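Local coordinates for protein nicotinate phosphoribosyltransferase (Porphyromonas gingivalis, PDB 2IM5) that probably catalyses the ATP-driven transfer of phosphoribosyl from phosphoribosyl diphosphate to nicotinate, giving nicotinate ribonucleotide for NAD synthesis, at residues E153-I164 with L183-T194. Numbering follows the deposited sequence.
Sequences ELMREHRATFSI and LKQYAGESLFGT
Phe162 lies against Leu191 where two neighbouring parallel strands, 162-164 and 191-194, run side by side. Leu191 CA sits over one face of the Phe162 ring, 4.3 Å from its centroid, a CH-pi contact. With CG between the backbone N and the carbonyl carbon (chi1 77°), the Phe162 ring comes close to residues 183-194. Its edge meets Leu183 CD1 and Ala187 CB, the latter 3.9 Å from Phe162 CE2. Ile164 extends this apolar layer, its CD1 3.8 Å from Leu183 CD1. Helix 173-186 links the two strands as a beta-alpha-beta crossover and packs on the sheet face that carries Phe162, Leu191 and Ile164.

Three backbone bonds join the two segments: Phe162 N to Ser190 O, just before the second strand, Phe192 N to Phe162 O (2.7 Å), and Ile164 N to Gly193 O. Ser190 OG is buried at the ring edge, 3.4 Å from Phe162 CE2. It donates to Ala187 O, which also accepts from Ser190 N on the same face of its plane.

The outer side is looser. Arg156 runs over carbonyls near the end of helix 173-186, with CB 3.3 Å from Ala187 O and NH1 2.9 Å from Tyr186 O. Glu153 runs beside Tyr186, but its carboxylate pairs with Arg149. Phe192 starts toward strand 162-164, with CB 3.4 Å from Phe162 O, but its ring leads away to the exposed side and makes a cation-pi contact with Arg206. Backbone bonds and an apolar face therefore join the strands, while polar and charged side chains gather at the more exposed helix ends.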
loop_
_atom_site.group_PDB
_atom_site.type_symbol
_atom_site.label_atom_id
_atom_site.label_comp_id
_atom_site.label_asym_id
_atom_site.label_seq_id
_atom_site.Cartn_x
_atom_site.Cartn_y
_atom_site.Cartn_z
ATOM N N GLU A 153 9.498 22.479 1.586
ATOM C CA GLU A 153 9.200 23.890 1.357
ATOM C C GLU A 153 8.402 24.072 0.072
ATOM O O GLU A 153 7.478 24.886 0.012
ATOM C CB GLU A 153 10.499 24.705 1.312
ATOM C CG GLU A 153 11.315 24.609 2.609
ATOM C CD GLU A 153 12.644 25.374 2.564
ATOM O OE1 GLU A 153 13.412 25.198 1.592
ATOM O OE2 GLU A 153 12.928 26.144 3.515
ATOM N N LEU A 154 8.743 23.297 -0.952
ATOM C CA LEU A 154 8.038 23.379 -2.223
ATOM C C LEU A 154 6.565 22.988 -2.073
ATOM O O LEU A 154 5.676 23.703 -2.543
ATOM C CB LEU A 154 8.705 22.464 -3.254
ATOM C CG LEU A 154 8.107 22.485 -4.665
ATOM C CD1 LEU A 154 8.383 23.831 -5.332
ATOM C CD2 LEU A 154 8.712 21.363 -5.491
ATOM N N MET A 155 6.309 21.851 -1.426
ATOM C CA MET A 155 4.937 21.390 -1.230
ATOM C C MET A 155 4.162 22.417 -0.401
ATOM O O MET A 155 2.992 22.694 -0.678
ATOM C CB MET A 155 4.920 20.029 -0.517
ATOM C CG MET A 155 5.555 18.867 -1.302
ATOM S SD MET A 155 4.698 18.416 -2.855
ATOM C CE MET A 155 3.458 17.377 -2.244
ATOM N N ARG A 156 4.822 22.975 0.613
ATOM C CA ARG A 156 4.205 23.974 1.485
ATOM C C ARG A 156 3.799 25.197 0.669
ATOM O O ARG A 156 2.665 25.662 0.745
ATOM C CB ARG A 156 5.190 24.397 2.582
ATOM C CG ARG A 156 4.627 25.375 3.603
ATOM C CD ARG A 156 5.724 25.818 4.556
ATOM N NE ARG A 156 6.753 26.585 3.854
ATOM C CZ ARG A 156 8.027 26.666 4.230
ATOM N NH1 ARG A 156 8.459 26.025 5.311
ATOM N NH2 ARG A 156 8.874 27.389 3.515
ATOM N N GLU A 157 4.739 25.699 -0.122
ATOM C CA GLU A 157 4.518 26.870 -0.960
ATOM C C GLU A 157 3.337 26.687 -1.902
ATOM O O GLU A 157 2.504 27.584 -2.037
ATOM C CB GLU A 157 5.780 27.169 -1.774
ATOM C CG GLU A 157 5.654 28.344 -2.730
ATOM C CD GLU A 157 6.782 28.389 -3.760
ATOM O OE1 GLU A 157 7.967 28.375 -3.352
ATOM O OE2 GLU A 157 6.481 28.442 -4.976
ATOM N N HIS A 158 3.266 25.535 -2.565
ATOM C CA HIS A 158 2.163 25.270 -3.493
ATOM C C HIS A 158 0.924 24.686 -2.815
ATOM O O HIS A 158 -0.057 24.364 -3.486
ATOM C CB HIS A 158 2.610 24.330 -4.619
ATOM C CG HIS A 158 3.596 24.943 -5.565
ATOM N ND1 HIS A 158 4.912 25.179 -5.224
ATOM C CD2 HIS A 158 3.452 25.387 -6.836
ATOM C CE1 HIS A 158 5.534 25.740 -6.243
ATOM N NE2 HIS A 158 4.670 25.878 -7.234
ATOM N N ARG A 159 0.968 24.551 -1.492
ATOM C CA ARG A 159 -0.161 24.004 -0.744
ATOM C C ARG A 159 -0.608 22.669 -1.327
ATOM O O ARG A 159 -1.798 22.431 -1.527
ATOM C CB ARG A 159 -1.324 24.994 -0.764
ATOM C CG ARG A 159 -1.006 26.306 -0.078
ATOM C CD ARG A 159 -2.102 27.327 -0.304
ATOM N NE ARG A 159 -1.805 28.586 0.375
ATOM C CZ ARG A 159 -1.819 28.748 1.695
ATOM N NH1 ARG A 159 -2.118 27.729 2.492
ATOM N NH2 ARG A 159 -1.525 29.932 2.220
ATOM N N ALA A 160 0.360 21.807 -1.607
ATOM C CA ALA A 160 0.076 20.495 -2.162
ATOM C C ALA A 160 -0.055 19.477 -1.030
ATOM O O ALA A 160 0.951 19.029 -0.472
ATOM C CB ALA A 160 1.191 20.082 -3.121
ATOM N N THR A 161 -1.296 19.131 -0.686
ATOM C CA THR A 161 -1.566 18.157 0.373
ATOM C C THR A 161 -0.973 16.806 -0.008
ATOM O O THR A 161 -1.336 16.242 -1.036
ATOM C CB THR A 161 -3.078 17.975 0.588
ATOM O OG1 THR A 161 -3.652 19.229 0.964
ATOM C CG2 THR A 161 -3.345 16.943 1.683
ATOM N N PHE A 162 -0.071 16.289 0.818
ATOM C CA PHE A 162 0.552 15.008 0.518
ATOM C C PHE A 162 0.797 14.157 1.754
ATOM O O PHE A 162 0.812 14.659 2.879
ATOM C CB PHE A 162 1.876 15.233 -0.221
ATOM C CG PHE A 162 3.010 15.675 0.670
ATOM C CD1 PHE A 162 3.940 14.751 1.145
ATOM C CD2 PHE A 162 3.134 17.006 1.050
ATOM C CE1 PHE A 162 4.976 15.147 1.987
ATOM C CE2 PHE A 162 4.165 17.413 1.892
ATOM C CZ PHE A 162 5.087 16.483 2.361
ATOM N N SER A 163 0.985 12.862 1.524
ATOM C CA SER A 163 1.248 11.900 2.587
ATOM C C SER A 163 2.480 11.097 2.194
ATOM O O SER A 163 2.771 10.941 1.005
ATOM C CB SER A 163 0.054 10.946 2.768
ATOM O OG SER A 163 -1.105 11.617 3.233
ATOM N N ILE A 164 3.193 10.591 3.196
ATOM C CA ILE A 164 4.394 9.790 2.970
ATOM C C ILE A 164 4.007 8.309 2.858
ATOM O O ILE A 164 3.566 7.705 3.836
ATOM C CB ILE A 164 5.395 9.969 4.139
ATOM C CG1 ILE A 164 5.686 11.460 4.339
ATOM C CG2 ILE A 164 6.676 9.186 3.859
ATOM C CD1 ILE A 164 6.498 11.775 5.584
ATOM N N LEU A 183 10.412 16.662 6.895
ATOM C CA LEU A 183 9.199 17.094 6.208
ATOM C C LEU A 183 8.218 17.729 7.188
ATOM O O LEU A 183 7.602 18.746 6.887
ATOM C CB LEU A 183 8.547 15.912 5.484
ATOM C CG LEU A 183 9.291 15.482 4.219
ATOM C CD1 LEU A 183 8.690 14.207 3.636
ATOM C CD2 LEU A 183 9.214 16.614 3.200
ATOM N N LYS A 184 8.089 17.129 8.363
ATOM C CA LYS A 184 7.189 17.656 9.377
ATOM C C LYS A 184 7.606 19.078 9.730
ATOM O O LYS A 184 6.773 19.945 9.969
ATOM C CB LYS A 184 7.244 16.792 10.638
ATOM C CG LYS A 184 6.321 17.285 11.737
ATOM C CD LYS A 184 6.609 16.630 13.071
ATOM C CE LYS A 184 5.694 17.195 14.154
ATOM N NZ LYS A 184 5.935 16.572 15.478
ATOM N N GLN A 185 8.913 19.298 9.748
ATOM C CA GLN A 185 9.493 20.588 10.093
ATOM C C GLN A 185 9.365 21.659 9.000
ATOM O O GLN A 185 9.194 22.840 9.298
ATOM C CB GLN A 185 10.971 20.384 10.445
ATOM C CG GLN A 185 11.637 21.557 11.130
ATOM C CD GLN A 185 13.133 21.340 11.335
ATOM O OE1 GLN A 185 13.572 20.237 11.684
ATOM N NE2 GLN A 185 13.922 22.398 11.131
ATOM N N TYR A 186 9.414 21.251 7.736
ATOM C CA TYR A 186 9.354 22.216 6.643
ATOM C C TYR A 186 8.135 22.229 5.734
ATOM O O TYR A 186 7.922 23.209 5.018
ATOM C CB TYR A 186 10.602 22.064 5.770
ATOM C CG TYR A 186 11.885 22.434 6.477
ATOM C CD1 TYR A 186 12.269 23.771 6.619
ATOM C CD2 TYR A 186 12.713 21.453 7.014
ATOM C CE1 TYR A 186 13.451 24.116 7.276
ATOM C CE2 TYR A 186 13.892 21.789 7.672
ATOM C CZ TYR A 186 14.256 23.120 7.798
ATOM O OH TYR A 186 15.422 23.455 8.444
ATOM N N ALA A 187 7.339 21.163 5.745
ATOM C CA ALA A 187 6.168 21.116 4.866
ATOM C C ALA A 187 4.952 21.889 5.368
ATOM O O ALA A 187 4.013 22.124 4.608
ATOM C CB ALA A 187 5.783 19.670 4.595
ATOM N N GLY A 188 4.971 22.292 6.635
ATOM C CA GLY A 188 3.841 23.018 7.179
ATOM C C GLY A 188 2.581 22.173 7.133
ATOM O O GLY A 188 2.618 20.973 7.403
ATOM N N GLU A 189 1.465 22.796 6.773
ATOM C CA GLU A 189 0.191 22.096 6.701
ATOM C C GLU A 189 0.058 21.200 5.464
ATOM O O GLU A 189 -0.870 20.402 5.374
ATOM C CB GLU A 189 -0.959 23.108 6.734
ATOM C CG GLU A 189 -1.061 23.883 8.051
ATOM C CD GLU A 189 -2.094 25.011 8.006
ATOM O OE1 GLU A 189 -3.304 24.725 7.825
ATOM O OE2 GLU A 189 -1.692 26.187 8.151
ATOM N N SER A 190 0.979 21.315 4.514
ATOM C CA SER A 190 0.895 20.497 3.310
ATOM C C SER A 190 1.086 19.006 3.611
ATOM O O SER A 190 0.592 18.153 2.881
ATOM C CB SER A 190 1.920 20.954 2.268
ATOM O OG SER A 190 3.243 20.618 2.653
ATOM N N LEU A 191 1.799 18.697 4.685
ATOM C CA LEU A 191 2.013 17.306 5.072
ATOM C C LEU A 191 0.768 16.778 5.784
ATOM O O LEU A 191 0.510 17.123 6.931
ATOM C CB LEU A 191 3.220 17.188 6.010
ATOM C CG LEU A 191 3.488 15.793 6.589
ATOM C CD1 LEU A 191 3.855 14.843 5.456
ATOM C CD2 LEU A 191 4.613 15.857 7.635
ATOM N N PHE A 192 -0.004 15.940 5.106
ATOM C CA PHE A 192 -1.208 15.390 5.711
ATOM C C PHE A 192 -0.855 14.375 6.797
ATOM O O PHE A 192 -1.386 14.421 7.911
ATOM C CB PHE A 192 -2.078 14.718 4.653
ATOM C CG PHE A 192 -3.334 14.115 5.210
ATOM C CD1 PHE A 192 -4.396 14.925 5.599
ATOM C CD2 PHE A 192 -3.435 12.739 5.401
ATOM C CE1 PHE A 192 -5.536 14.373 6.173
ATOM C CE2 PHE A 192 -4.571 12.177 5.975
ATOM C CZ PHE A 192 -5.624 12.998 6.363
ATOM N N GLY A 193 0.042 13.453 6.464
ATOM C CA GLY A 193 0.440 12.439 7.422
ATOM C C GLY A 193 1.319 11.391 6.772
ATOM O O GLY A 193 1.878 11.625 5.701
ATOM N N THR A 194 1.443 10.238 7.415
ATOM C CA THR A 194 2.263 9.158 6.883
ATOM C C THR A 194 1.558 7.813 6.995
ATOM O O THR A 194 0.713 7.601 7.872
ATOM C CB THR A 194 3.605 9.053 7.626
ATOM O OG1 THR A 194 4.364 7.955 7.096
ATOM C CG2 THR A 194 3.367 8.824 9.107
HETATM O O HOH W 1 5.737 5.976 4.994
#